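Local coordinates for glycosylation Associate Protein 1 (Streptococcus agalactiae serotype V, PDB 6OYC), which probably supports adhesin glycosylation and secretion as a member of the three-protein Gap123 complex of the accessory Sec system, pairing a GT-B-like fold with a large antiparallel sheet, at residues R13-N18 / V51-M56; S75-I80 / E210-K215; D79-G84 / Q168-P173. All coordinates share one frame; numbering follows the deposited sequence.

Interaction 1 (R13-N18 / V51-M56); sequences RTWYDN and VVLNYM
Trp15 and Tyr16 meet Asn54 and Tyr55 in a loop-to-loop contact at the C-terminal rim of the parallel sheet in a Rossmann-like half of the GT-B fold, where the chain leaves strands 2-5 and 48-52. A type I turn from Arg13 to Tyr16, closed by Tyr16 N to Arg13 O, presents two successive carbonyls to the other loop. Trp15 O receives Tyr55 N at 2.8 Å. Tyr16 O takes Asn54 ND2 at 3.0 Å in the plane of the asparagine amide. Asparagine suits this place: its short amide, held by chi1 near 60°, can give an N-H to a neighbouring main chain in a buried setting.

The Trp15 indole meets Leu53, CZ3 to CB at 4.2 Å, and helix 208-223 lines the same ring. Tyr16 and Tyr55 both have CG anti to the backbone N (chi1 -165° and -179°), which sets the two side chains side by side, pointing the same way, with their hydroxyls bonded to Gln168 and Ser155 of the antiparallel sheet. A phenol is long enough to carry a hydroxyl from these loops to that sheet. The rings meet obliquely, with Tyr16 CE1 3.7 Å from Tyr55 CD2, and Arg13 NH1 lies over the centre of one face of Tyr16, 3.2 Å above its plane.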
# COMPACT_ATOMS: atom_id res chain seq x y z
N ARG A 13 14.18 4.12 6.64
CA ARG A 13 15.08 5.03 5.94
C ARG A 13 14.18 5.95 5.11
O ARG A 13 13.88 5.65 3.94
CB ARG A 13 16.08 4.23 5.09
CG ARG A 13 17.25 5.02 4.51
CD ARG A 13 18.09 4.13 3.57
NE ARG A 13 18.84 4.92 2.59
CZ ARG A 13 19.58 4.40 1.61
NH1 ARG A 13 19.68 3.09 1.48
NH2 ARG A 13 20.21 5.21 0.74
N THR A 14 13.74 7.05 5.72
CA THR A 14 12.57 7.79 5.26
C THR A 14 12.59 8.05 3.76
O THR A 14 11.60 7.80 3.06
CB THR A 14 12.47 9.13 6.01
OG1 THR A 14 12.30 8.88 7.40
CG2 THR A 14 11.27 9.97 5.51
N TRP A 15 13.70 8.59 3.25
CA TRP A 15 13.72 9.13 1.90
C TRP A 15 14.07 8.10 0.86
O TRP A 15 14.30 8.46 -0.30
CB TRP A 15 14.68 10.34 1.85
CG TRP A 15 14.39 11.28 3.01
CD1 TRP A 15 15.13 11.44 4.16
CD2 TRP A 15 13.26 12.16 3.15
NE1 TRP A 15 14.54 12.35 4.99
CE2 TRP A 15 13.39 12.81 4.40
CE3 TRP A 15 12.16 12.47 2.34
CZ2 TRP A 15 12.45 13.74 4.87
CZ3 TRP A 15 11.23 13.39 2.80
CH2 TRP A 15 11.38 14.02 4.05
N TYR A 16 14.11 6.82 1.23
CA TYR A 16 14.55 5.73 0.38
C TYR A 16 13.36 5.05 -0.31
O TYR A 16 12.20 5.45 -0.15
CB TYR A 16 15.39 4.73 1.20
CG TYR A 16 16.20 3.75 0.37
CD1 TYR A 16 17.15 4.20 -0.55
CD2 TYR A 16 16.01 2.37 0.50
CE1 TYR A 16 17.89 3.31 -1.32
CE2 TYR A 16 16.76 1.48 -0.26
CZ TYR A 16 17.70 1.97 -1.16
OH TYR A 16 18.43 1.12 -1.92
N ASP A 17 13.66 4.01 -1.10
CA ASP A 17 12.67 3.23 -1.83
C ASP A 17 11.73 2.52 -0.86
O ASP A 17 12.18 1.91 0.11
CB ASP A 17 13.41 2.22 -2.73
CG ASP A 17 12.50 1.44 -3.72
OD1 ASP A 17 11.29 1.75 -3.87
OD2 ASP A 17 13.04 0.51 -4.37
N ASN A 18 10.43 2.59 -1.12
CA ASN A 18 9.46 1.84 -0.31
C ASN A 18 9.18 0.45 -0.87
O ASN A 18 8.37 -0.27 -0.30
CB ASN A 18 8.13 2.61 -0.18
CG ASN A 18 7.32 2.64 -1.47
OD1 ASN A 18 7.85 2.42 -2.56
ND2 ASN A 18 6.02 2.92 -1.35
N VAL A 51 3.86 15.01 -6.41
CA VAL A 51 5.17 15.57 -6.08
C VAL A 51 5.81 14.59 -5.11
O VAL A 51 5.47 14.57 -3.91
CB VAL A 51 5.08 16.98 -5.47
CG1 VAL A 51 6.46 17.50 -5.14
CG2 VAL A 51 4.33 17.96 -6.41
N VAL A 52 6.76 13.80 -5.60
CA VAL A 52 7.31 12.65 -4.87
C VAL A 52 8.67 13.04 -4.33
O VAL A 52 9.59 13.35 -5.09
CB VAL A 52 7.41 11.41 -5.78
CG1 VAL A 52 8.07 10.24 -5.03
CG2 VAL A 52 6.03 11.02 -6.27
N LEU A 53 8.82 12.98 -3.01
CA LEU A 53 10.03 13.51 -2.39
C LEU A 53 11.10 12.45 -2.15
O LEU A 53 12.28 12.80 -2.11
CB LEU A 53 9.70 14.18 -1.06
CG LEU A 53 8.80 15.42 -1.12
CD1 LEU A 53 8.67 16.05 0.28
CD2 LEU A 53 9.32 16.44 -2.10
N ASN A 54 10.72 11.18 -1.99
CA ASN A 54 11.69 10.14 -1.69
C ASN A 54 12.11 9.40 -2.95
O ASN A 54 11.50 9.54 -4.01
CB ASN A 54 11.13 9.15 -0.66
CG ASN A 54 9.87 8.46 -1.15
OD1 ASN A 54 8.92 9.10 -1.59
ND2 ASN A 54 9.85 7.14 -1.07
N TYR A 55 13.17 8.62 -2.81
CA TYR A 55 13.72 7.82 -3.90
C TYR A 55 12.74 6.70 -4.29
O TYR A 55 12.39 5.86 -3.45
CB TYR A 55 15.07 7.26 -3.44
CG TYR A 55 15.84 6.41 -4.42
CD1 TYR A 55 16.17 6.87 -5.69
CD2 TYR A 55 16.28 5.13 -4.06
CE1 TYR A 55 16.89 6.10 -6.57
CE2 TYR A 55 17.01 4.36 -4.92
CZ TYR A 55 17.31 4.84 -6.17
OH TYR A 55 18.03 4.07 -7.04
N MET A 56 12.29 6.68 -5.54
CA MET A 56 11.27 5.72 -5.97
C MET A 56 11.60 5.13 -7.34
O MET A 56 10.92 5.41 -8.34
CB MET A 56 9.89 6.39 -5.98
CG MET A 56 9.33 6.65 -4.59
SD MET A 56 8.79 5.09 -3.89
CE MET A 56 7.07 5.08 -4.43

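Interaction 2 (S75-I80 / E210-K215); sequences SVFDDI and ELIREK
Two successive bends in Lys215, chi2 -54° and chi3 -70°, shape its chain so that it passes over Val76 and Ile80, while Asp79 with CG anti to the backbone N (chi1 -173°) swings its carboxylate to the same spot. The resulting salt bridge joins Lys215 NZ to Asp79 OD2 at 2.9 Å. The ammonium approaches from well above the carboxylate plane, and the same oxygen is also hydrogen-bonded to Tyr74 OH, its strongest polar partner, so one carboxylate oxygen holds both a charged and a neutral group. The pull of the ammonium would probably favour the ionised form of Asp79.

Lysine also serves here through its methylenes: Lys215 CB rests 3.7 Å from Val76 CG1, and its CG lies 4.0 Å from Ile80 CG1. This is helix-to-helix packing in the Rossmann-like half, where short helix 76-80, entered directly from edge strand 73-75, crosses helix 208-223 nearly at a right angle, with segment axes 10.5 Å apart. Ser75 is the N-cap of the short helix, its OG accepting Asp78 N at 3.0 Å.

Branched aliphatic residues and Phe77 complete the interface. Ile80 and Leu211 reach toward each other tip to tip, CD1 to CD2 at 3.7 Å, with Met179 of the antiparallel sheet touching both. On the Phe77 side, Ile212 CD1 comes to the ring edge near its plane, 3.8 Å from CE1, while Tyr55 and Tyr170 bring their own rings to the same phenylalanine.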
# COMPACT_ATOMS: atom_id res chain seq x y z
N SER A 75 9.38 13.96 -9.64
CA SER A 75 10.16 13.17 -8.70
C SER A 75 11.45 13.92 -8.40
O SER A 75 12.28 14.13 -9.30
CB SER A 75 10.46 11.77 -9.25
OG SER A 75 11.57 11.22 -8.57
N VAL A 76 11.62 14.31 -7.15
CA VAL A 76 12.85 14.98 -6.72
C VAL A 76 14.08 14.20 -7.19
O VAL A 76 15.03 14.75 -7.75
CB VAL A 76 12.84 15.18 -5.20
CG1 VAL A 76 14.21 15.46 -4.68
CG2 VAL A 76 11.87 16.27 -4.79
N PHE A 77 14.07 12.88 -6.97
CA PHE A 77 15.27 12.10 -7.29
C PHE A 77 15.47 11.95 -8.79
O PHE A 77 16.61 11.93 -9.25
CB PHE A 77 15.21 10.73 -6.61
CG PHE A 77 15.71 10.76 -5.19
CD1 PHE A 77 14.91 11.30 -4.18
CD2 PHE A 77 16.98 10.29 -4.87
CE1 PHE A 77 15.36 11.34 -2.87
CE2 PHE A 77 17.43 10.33 -3.56
CZ PHE A 77 16.62 10.87 -2.56
N ASP A 78 14.38 11.83 -9.56
CA ASP A 78 14.49 11.88 -11.02
C ASP A 78 15.20 13.16 -11.47
O ASP A 78 16.08 13.13 -12.34
CB ASP A 78 13.09 11.80 -11.64
CG ASP A 78 12.57 10.36 -11.78
OD1 ASP A 78 13.03 9.44 -11.07
OD2 ASP A 78 11.66 10.16 -12.60
N ASP A 79 14.81 14.29 -10.89
CA ASP A 79 15.46 15.58 -11.17
C ASP A 79 16.94 15.54 -10.82
O ASP A 79 17.81 15.83 -11.65
CB ASP A 79 14.72 16.65 -10.36
CG ASP A 79 15.17 18.07 -10.68
OD1 ASP A 79 16.20 18.27 -11.35
OD2 ASP A 79 14.47 18.99 -10.22
N ILE A 80 17.25 15.20 -9.57
CA ILE A 80 18.64 15.06 -9.14
C ILE A 80 19.42 14.20 -10.12
O ILE A 80 20.49 14.59 -10.61
CB ILE A 80 18.70 14.48 -7.73
CG1 ILE A 80 18.02 15.43 -6.75
CG2 ILE A 80 20.14 14.15 -7.32
CD1 ILE A 80 17.97 14.89 -5.35
N GLU A 210 18.31 17.46 3.64
CA GLU A 210 18.70 18.83 3.34
C GLU A 210 18.64 19.10 1.84
O GLU A 210 18.12 20.13 1.40
CB GLU A 210 20.10 19.10 3.90
CG GLU A 210 20.54 20.55 3.89
CD GLU A 210 22.02 20.75 4.29
OE1 GLU A 210 22.77 19.77 4.51
OE2 GLU A 210 22.44 21.92 4.37
N LEU A 211 19.14 18.16 1.05
CA LEU A 211 19.04 18.29 -0.40
C LEU A 211 17.59 18.21 -0.87
O LEU A 211 17.19 18.93 -1.79
CB LEU A 211 19.91 17.23 -1.08
CG LEU A 211 19.84 17.19 -2.61
CD1 LEU A 211 20.23 18.54 -3.20
CD2 LEU A 211 20.72 16.05 -3.17
N ILE A 212 16.78 17.35 -0.25
CA ILE A 212 15.39 17.23 -0.68
C ILE A 212 14.62 18.52 -0.38
O ILE A 212 13.77 18.95 -1.19
CB ILE A 212 14.73 16.00 -0.02
CG1 ILE A 212 15.38 14.73 -0.59
CG2 ILE A 212 13.25 15.97 -0.31
CD1 ILE A 212 15.20 13.52 0.25
N ARG A 213 14.89 19.16 0.76
CA ARG A 213 14.26 20.45 1.03
C ARG A 213 14.59 21.44 -0.07
O ARG A 213 13.71 22.16 -0.56
CB ARG A 213 14.69 21.02 2.40
CG ARG A 213 14.36 20.12 3.60
CD ARG A 213 14.39 20.83 4.97
NE ARG A 213 15.69 21.38 5.37
CZ ARG A 213 16.69 20.69 5.93
NH1 ARG A 213 16.55 19.39 6.14
NH2 ARG A 213 17.83 21.29 6.27
N GLU A 214 15.84 21.44 -0.52
CA GLU A 214 16.28 22.39 -1.54
C GLU A 214 15.54 22.15 -2.85
O GLU A 214 15.00 23.08 -3.46
CB GLU A 214 17.80 22.29 -1.75
CG GLU A 214 18.28 23.08 -2.95
CD GLU A 214 19.78 22.98 -3.19
OE1 GLU A 214 20.56 22.89 -2.21
OE2 GLU A 214 20.18 22.98 -4.37
N LYS A 215 15.48 20.88 -3.28
CA LYS A 215 14.73 20.56 -4.50
C LYS A 215 13.26 20.91 -4.34
O LYS A 215 12.65 21.46 -5.27
CB LYS A 215 14.91 19.09 -4.86
CG LYS A 215 16.34 18.72 -5.19
CD LYS A 215 16.89 19.62 -6.29
CE LYS A 215 16.23 19.35 -7.63
NZ LYS A 215 16.50 20.43 -8.64

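Interaction 3 (D79-G84 / Q168-P173); sequences DIQEIG and QDYLAP
Gln81 and Ala172 bring their CA atoms to 5.1 Å where a Schellman motif, with positive phi at Glu82 (61°), carries the chain out of helix 76-80 and past the end of strand 164-171. That strand belongs to the antiparallel sheet, so the contact joins it to the helix beside the Rossmann-like sheet. Gln81 does most of the work. Its CG lies anti to the carbonyl carbon and the chain runs extended from there, carrying the amide obliquely across Tyr170 to the carbonyl of Leu171. NE2 gives a hydrogen bond to Leu171 O at 2.7 Å, in the carbonyl plane and on a lone pair, though somewhat bent (151° at the hydrogen). Ser155 OG of the adjacent strand is another partner of NE2, and these two polar partners help to set the rotation of the buried amide. A glutamine has both the reach and the N-H groups for this.

At the other end of the amide, OE1 sits near the plane of the Tyr170 ring, at its edge and 4.1 Å from CD2; amide and ring planes are 81° apart. Farther along, Pro173 offers a compact apolar ring where Ile83 crosses it at about a right angle, CG1 to CD at 4.0 Å. Ala172 is small enough to let the backbones close in: Gln81 O lies 3.3 Å from Ala172 CA in a CA-H...O contact.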
# COMPACT_ATOMS: atom_id res chain seq x y z
N ASP A 79 14.81 14.29 -10.89
CA ASP A 79 15.46 15.58 -11.17
C ASP A 79 16.94 15.54 -10.82
O ASP A 79 17.81 15.83 -11.65
CB ASP A 79 14.72 16.65 -10.36
CG ASP A 79 15.17 18.07 -10.68
OD1 ASP A 79 16.20 18.27 -11.35
OD2 ASP A 79 14.47 18.99 -10.22
N ILE A 80 17.25 15.20 -9.57
CA ILE A 80 18.64 15.06 -9.14
C ILE A 80 19.42 14.20 -10.12
O ILE A 80 20.49 14.59 -10.61
CB ILE A 80 18.70 14.48 -7.73
CG1 ILE A 80 18.02 15.43 -6.75
CG2 ILE A 80 20.14 14.15 -7.32
CD1 ILE A 80 17.97 14.89 -5.35
N GLN A 81 18.90 13.01 -10.42
CA GLN A 81 19.68 12.01 -11.15
C GLN A 81 19.73 12.26 -12.65
O GLN A 81 20.33 11.45 -13.36
CB GLN A 81 19.13 10.61 -10.88
CG GLN A 81 19.36 10.11 -9.46
CD GLN A 81 18.76 8.75 -9.24
OE1 GLN A 81 17.68 8.63 -8.64
NE2 GLN A 81 19.43 7.70 -9.76
N GLU A 82 19.10 13.34 -13.16
CA GLU A 82 19.18 13.73 -14.58
C GLU A 82 18.62 12.64 -15.48
O GLU A 82 19.19 12.32 -16.53
CB GLU A 82 20.61 14.09 -14.99
CG GLU A 82 21.11 15.32 -14.29
CD GLU A 82 22.57 15.64 -14.58
OE1 GLU A 82 23.17 15.03 -15.49
OE2 GLU A 82 23.12 16.50 -13.86
N ILE A 83 17.51 12.05 -15.05
CA ILE A 83 16.96 10.93 -15.80
C ILE A 83 16.28 11.42 -17.08
O ILE A 83 16.52 10.88 -18.16
CB ILE A 83 16.04 10.11 -14.88
CG1 ILE A 83 16.94 9.28 -13.94
CG2 ILE A 83 15.11 9.19 -15.67
CD1 ILE A 83 16.33 9.01 -12.61
N GLY A 84 15.46 12.47 -17.00
CA GLY A 84 14.89 12.96 -18.24
C GLY A 84 13.93 11.96 -18.85
O GLY A 84 13.29 11.15 -18.17
N GLN A 168 25.77 4.82 -0.79
CA GLN A 168 24.95 4.57 -1.97
C GLN A 168 25.30 5.59 -3.05
O GLN A 168 25.22 6.80 -2.81
CB GLN A 168 23.46 4.65 -1.63
CG GLN A 168 22.57 4.07 -2.72
CD GLN A 168 21.42 3.23 -2.15
OE1 GLN A 168 21.09 3.32 -0.96
NE2 GLN A 168 20.80 2.42 -3.01
N ASP A 169 25.67 5.10 -4.23
CA ASP A 169 25.94 5.95 -5.38
C ASP A 169 24.70 6.02 -6.27
O ASP A 169 24.24 4.98 -6.75
CB ASP A 169 27.15 5.43 -6.16
CG ASP A 169 28.44 5.63 -5.42
OD1 ASP A 169 28.38 6.23 -4.32
OD2 ASP A 169 29.52 5.21 -5.91
N TYR A 170 24.17 7.22 -6.48
CA TYR A 170 23.01 7.40 -7.34
C TYR A 170 23.49 7.84 -8.71
O TYR A 170 24.30 8.77 -8.83
CB TYR A 170 22.04 8.44 -6.79
CG TYR A 170 21.40 8.13 -5.45
CD1 TYR A 170 22.14 8.26 -4.27
CD2 TYR A 170 20.05 7.79 -5.36
CE1 TYR A 170 21.54 8.01 -3.03
CE2 TYR A 170 19.44 7.54 -4.12
CZ TYR A 170 20.20 7.66 -2.96
OH TYR A 170 19.61 7.44 -1.73
N LEU A 171 22.96 7.20 -9.75
CA LEU A 171 23.49 7.31 -11.09
C LEU A 171 22.48 7.96 -12.02
O LEU A 171 21.27 7.93 -11.78
CB LEU A 171 23.89 5.93 -11.65
CG LEU A 171 24.81 5.05 -10.78
CD1 LEU A 171 25.21 3.74 -11.46
CD2 LEU A 171 26.06 5.80 -10.37
N ALA A 172 23.01 8.58 -13.09
CA ALA A 172 22.24 8.94 -14.27
C ALA A 172 22.19 7.74 -15.22
O ALA A 172 22.97 6.79 -15.07
CB ALA A 172 22.86 10.15 -14.97
N PRO A 173 21.27 7.74 -16.20
CA PRO A 173 21.18 6.58 -17.12
C PRO A 173 22.45 6.34 -17.92
O PRO A 173 22.65 5.23 -18.42
CB PRO A 173 19.99 6.94 -18.03
CG PRO A 173 19.14 7.87 -17.19
CD PRO A 173 20.13 8.67 -16.35

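In the fold
From the N terminus, interaction 1 closes first: it brings the loop after strand 2-5 to the end of strand 48-52, spanning helix 33-43. The chain then enters strand 73-75 and helix 76-80, the shared start of interactions 2 and 3, which have Asp79 and Ile80 in common. Interaction 3 closes the shorter loop, at strand 164-171; it nests within the loop of interaction 2, which holds the rest of the antiparallel sheet and ends at helix 208-223. Val52 O pairs with Val76 N between interactions 1 and 2, Gln168 is hydrogen-bonded to Arg13 through OE1 and to Tyr16 through NE2, and Phe77 packs near Tyr170 between 2 and 3, tying the Rossmann-like half to the inserted sheet.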